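Local coordinates for Non-structural protein 9 (Avian infectious bronchitis virus, PDB 5C94) that forms a homodimer and binds RNA, probably as a component of the viral replicase machinery, at residues Leu9-Val20 / Glu31-Ser40. Sequence-based numbering, arbitrary orientation.
Sequences LMPHGVKTKACV and ESKCYYTSIS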
loop_
_atom_site.group_PDB
_atom_site.type_symbol
_atom_site.label_atom_id
_atom_site.label_comp_id
_atom_site.label_asym_id
_atom_site.label_seq_id
_atom_site.Cartn_x
_atom_site.Cartn_y
_atom_site.Cartn_z
ATOM N N LEU A 9 14.429 0.955 1.367
ATOM C CA LEU A 9 14.208 -0.271 2.130
ATOM C C LEU A 9 12.790 -0.791 1.889
ATOM O O LEU A 9 11.812 -0.131 2.243
ATOM C CB LEU A 9 14.462 -0.057 3.618
ATOM C CG LEU A 9 15.101 -1.234 4.335
ATOM C CD1 LEU A 9 16.230 -1.834 3.492
ATOM C CD2 LEU A 9 15.625 -0.758 5.683
ATOM N N MET A 10 12.674 -1.971 1.280
ATOM C CA MET A 10 11.348 -2.454 0.904
ATOM C C MET A 10 10.689 -3.292 1.991
ATOM O O MET A 10 11.266 -4.256 2.510
ATOM C CB MET A 10 11.371 -3.263 -0.398
ATOM C CG MET A 10 9.951 -3.646 -0.832
ATOM S SD MET A 10 9.704 -4.078 -2.559
ATOM C CE MET A 10 9.637 -5.864 -2.405
ATOM N N PRO A 11 9.465 -2.902 2.339
ATOM C CA PRO A 11 8.614 -3.568 3.328
ATOM C C PRO A 11 7.927 -4.812 2.749
ATOM O O PRO A 11 7.586 -4.855 1.565
ATOM C CB PRO A 11 7.603 -2.483 3.706
ATOM C CG PRO A 11 7.612 -1.519 2.547
ATOM C CD PRO A 11 8.937 -1.598 1.897
ATOM N N HIS A 12 7.737 -5.823 3.588
ATOM C CA HIS A 12 7.212 -7.097 3.125
ATOM C C HIS A 12 5.972 -7.535 3.889
ATOM O O HIS A 12 6.006 -7.736 5.114
ATOM C CB HIS A 12 8.289 -8.173 3.236
ATOM C CG HIS A 12 9.534 -7.850 2.473
ATOM N ND1 HIS A 12 9.527 -7.584 1.122
ATOM C CD2 HIS A 12 10.821 -7.735 2.879
ATOM C CE1 HIS A 12 10.762 -7.318 0.724
ATOM N NE2 HIS A 12 11.562 -7.407 1.770
ATOM N N GLY A 13 4.877 -7.682 3.152
ATOM C CA GLY A 13 3.654 -8.246 3.686
ATOM C C GLY A 13 2.918 -7.276 4.572
ATOM O O GLY A 13 3.472 -6.267 4.998
ATOM N N VAL A 14 1.654 -7.573 4.829
ATOM C CA VAL A 14 0.881 -6.832 5.808
ATOM C C VAL A 14 0.215 -7.865 6.688
ATOM O O VAL A 14 -0.506 -8.724 6.202
ATOM C CB VAL A 14 -0.191 -5.915 5.172
ATOM C CG1 VAL A 14 -1.080 -5.311 6.250
ATOM C CG2 VAL A 14 0.451 -4.824 4.306
ATOM N N LYS A 15 0.480 -7.793 7.984
ATOM C CA LYS A 15 -0.124 -8.712 8.925
ATOM C C LYS A 15 -0.977 -7.974 9.949
ATOM O O LYS A 15 -0.921 -6.750 10.072
ATOM C CB LYS A 15 0.954 -9.536 9.628
ATOM C CG LYS A 15 1.594 -10.616 8.752
ATOM C CD LYS A 15 2.795 -11.205 9.459
ATOM C CE LYS A 15 3.206 -12.542 8.892
ATOM N NZ LYS A 15 4.378 -13.062 9.648
ATOM N N THR A 16 -1.741 -8.753 10.700
ATOM C CA THR A 16 -2.763 -8.249 11.596
ATOM C C THR A 16 -2.644 -8.928 12.949
ATOM O O THR A 16 -2.398 -10.126 13.007
ATOM C CB THR A 16 -4.161 -8.467 10.955
ATOM O OG1 THR A 16 -4.547 -7.265 10.282
ATOM C CG2 THR A 16 -5.198 -8.835 11.947
ATOM N N LYS A 17 -2.762 -8.162 14.036
ATOM C CA LYS A 17 -2.865 -8.761 15.371
ATOM C C LYS A 17 -3.587 -7.797 16.320
ATOM O O LYS A 17 -3.693 -6.601 16.039
ATOM C CB LYS A 17 -1.478 -9.150 15.925
ATOM C CG LYS A 17 -0.637 -7.990 16.469
ATOM C CD LYS A 17 0.798 -8.411 16.815
ATOM C CE LYS A 17 1.743 -7.186 16.892
ATOM N NZ LYS A 17 3.202 -7.524 17.049
ATOM N N ALA A 18 -4.110 -8.317 17.426
ATOM C CA ALA A 18 -4.774 -7.450 18.385
ATOM C C ALA A 18 -3.751 -6.608 19.104
ATOM O O ALA A 18 -2.589 -6.994 19.235
ATOM C CB ALA A 18 -5.587 -8.245 19.389
ATOM N N CYS A 19 -4.203 -5.446 19.561
ATOM C CA CYS A 19 -3.427 -4.587 20.436
ATOM C C CYS A 19 -4.416 -3.810 21.255
ATOM O O CYS A 19 -5.617 -4.037 21.150
ATOM C CB CYS A 19 -2.525 -3.641 19.657
ATOM S SG CYS A 19 -3.436 -2.419 18.669
ATOM N N VAL A 20 -3.913 -2.873 22.053
ATOM C CA VAL A 20 -4.773 -2.021 22.862
ATOM C C VAL A 20 -4.457 -0.566 22.553
ATOM O O VAL A 20 -3.355 -0.242 22.131
ATOM C CB VAL A 20 -4.607 -2.303 24.384
ATOM C CG1 VAL A 20 -5.075 -3.701 24.719
ATOM C CG2 VAL A 20 -3.153 -2.148 24.801
ATOM N N GLU A 31 -9.459 -2.527 23.057
ATOM C CA GLU A 31 -8.880 -3.553 22.193
ATOM C C GLU A 31 -9.073 -3.128 20.761
ATOM O O GLU A 31 -10.161 -2.711 20.380
ATOM C CB GLU A 31 -9.513 -4.929 22.422
ATOM C CG GLU A 31 -8.764 -6.077 21.722
ATOM C CD GLU A 31 -9.382 -7.438 22.007
ATOM O OE1 GLU A 31 -9.489 -7.806 23.199
ATOM O OE2 GLU A 31 -9.757 -8.137 21.042
ATOM N N SER A 32 -8.001 -3.201 19.984
ATOM C CA SER A 32 -8.034 -2.754 18.611
ATOM C C SER A 32 -7.210 -3.699 17.772
ATOM O O SER A 32 -6.591 -4.624 18.288
ATOM C CB SER A 32 -7.501 -1.325 18.478
ATOM O OG SER A 32 -7.994 -0.493 19.514
ATOM N N LYS A 33 -7.227 -3.447 16.474
ATOM C CA LYS A 33 -6.526 -4.240 15.484
ATOM C C LYS A 33 -5.348 -3.424 14.935
ATOM O O LYS A 33 -5.545 -2.295 14.464
ATOM C CB LYS A 33 -7.495 -4.625 14.363
ATOM C CG LYS A 33 -7.023 -5.731 13.430
ATOM C CD LYS A 33 -7.691 -5.543 12.074
ATOM C CE LYS A 33 -8.229 -6.839 11.516
ATOM N NZ LYS A 33 -9.312 -7.350 12.392
ATOM N N CYS A 34 -4.130 -3.960 14.997
ATOM C CA CYS A 34 -3.015 -3.238 14.392
ATOM C C CYS A 34 -2.489 -3.917 13.118
ATOM O O CYS A 34 -2.592 -5.123 12.941
ATOM C CB CYS A 34 -1.884 -3.030 15.408
ATOM S SG CYS A 34 -0.701 -4.352 15.602
ATOM N N TYR A 35 -1.955 -3.104 12.216
ATOM C CA TYR A 35 -1.406 -3.581 10.959
ATOM C C TYR A 35 0.102 -3.413 11.022
ATOM O O TYR A 35 0.605 -2.354 11.425
ATOM C CB TYR A 35 -1.991 -2.805 9.770
ATOM C CG TYR A 35 -3.454 -3.112 9.517
ATOM C CD1 TYR A 35 -4.443 -2.688 10.408
ATOM C CD2 TYR A 35 -3.849 -3.824 8.388
ATOM C CE1 TYR A 35 -5.788 -2.982 10.184
ATOM C CE2 TYR A 35 -5.185 -4.115 8.153
ATOM C CZ TYR A 35 -6.149 -3.699 9.056
ATOM O OH TYR A 35 -7.476 -3.995 8.819
ATOM N N TYR A 36 0.830 -4.456 10.645
ATOM C CA TYR A 36 2.273 -4.339 10.617
ATOM C C TYR A 36 2.897 -5.033 9.416
ATOM O O TYR A 36 2.371 -6.007 8.851
ATOM C CB TYR A 36 2.884 -4.861 11.922
ATOM C CG TYR A 36 2.645 -6.320 12.260
ATOM C CD1 TYR A 36 1.427 -6.745 12.770
ATOM C CD2 TYR A 36 3.665 -7.265 12.127
ATOM C CE1 TYR A 36 1.207 -8.079 13.106
ATOM C CE2 TYR A 36 3.457 -8.601 12.456
ATOM C CZ TYR A 36 2.223 -9.002 12.949
ATOM O OH TYR A 36 1.995 -10.324 13.284
ATOM N N THR A 37 4.023 -4.490 8.998
ATOM C CA THR A 37 4.737 -5.080 7.902
ATOM C C THR A 37 6.092 -5.546 8.413
ATOM O O THR A 37 6.399 -5.417 9.606
ATOM C CB THR A 37 4.878 -4.094 6.741
ATOM O OG1 THR A 37 5.530 -4.752 5.653
ATOM C CG2 THR A 37 5.662 -2.854 7.173
ATOM N N SER A 38 6.891 -6.126 7.531
ATOM C CA SER A 38 8.219 -6.563 7.925
ATOM C C SER A 38 9.259 -5.764 7.148
ATOM O O SER A 38 9.191 -5.673 5.915
ATOM C CB SER A 38 8.394 -8.064 7.677
ATOM O OG SER A 38 9.664 -8.515 8.143
ATOM N N ILE A 39 10.213 -5.174 7.860
ATOM C CA ILE A 39 11.294 -4.448 7.207
ATOM C C ILE A 39 12.636 -4.849 7.806
ATOM O O ILE A 39 12.839 -4.702 9.012
ATOM C CB ILE A 39 11.115 -2.937 7.339
ATOM C CG1 ILE A 39 9.729 -2.512 6.824
ATOM C CG2 ILE A 39 12.234 -2.224 6.612
ATOM C CD1 ILE A 39 9.389 -1.037 7.073
ATOM N N SER A 40 13.539 -5.359 6.967
ATOM C CA SER A 40 14.830 -5.890 7.428
ATOM C C SER A 40 14.683 -6.959 8.513
ATOM O O SER A 40 15.380 -6.918 9.536
ATOM C CB SER A 40 15.717 -4.764 7.946
ATOM O OG SER A 40 16.002 -3.860 6.903
HETATM O O HOH W 1 -0.441 -11.887 13.242
#
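Leu9, which is poorly ordered, starts the contact with CG 3.8 Å from CG2 of Ile39. Pro11 then lays CB against CG1 of Ile39, 3.8 Å away. The side chains of Pro11, Val14 and Thr37 also touch Met104 of helix 99-109. His12 opens the strand pairing, exchanging backbone hydrogen bonds with Ser38 in both directions. Between His12 and Lys15 the register slips by one residue, a beta bulge. The side chain of Thr37 supplies a bond within the bulge. Its OG1, anti to the backbone N (chi1 -177°), donates to Gly13 O at 2.6 Å in the plane of that carbonyl. Val14 sets CG1 against the edge of the Tyr35 ring, 3.8 Å from CD2.

Regular antiparallel pairing resumes at Lys15, which is bonded both ways to Tyr36. The Tyr36 ring is the main side-chain feature. With chi1 at 61°, its CG sits between the backbone N and carbonyl carbon, and the ring reaches across the first strand. Lys15 CB covers one face as a CH-pi contact, 3.8 Å from the ring centroid. Thr16 lies alongside Tyr35 with OG1 over a ring face, and its CG2 meets Lys33 CE. A water links Thr16 O to Tyr36 OH. Lys17 crosses Tyr36 at about a right angle on the face opposite Lys15. Its extended chain carries NZ to 4.5 Å from the ring centroid, a cation-pi contact 12° off the normal. Lys17 CG also packs on Cys34 SG. Cys19 SG rests on Cys34 CB at 3.7 Å, with no disulfide between them. Paired backbone bonds from Cys19 to Ser32 continue the register, and Val20 faces Glu31.

Strand 42-50 flanks strand 30-39 on its other side. The arrangement is a twisted beta hairpin with a bulge, part of the antiparallel barrel-like fold of coronavirus nsp9.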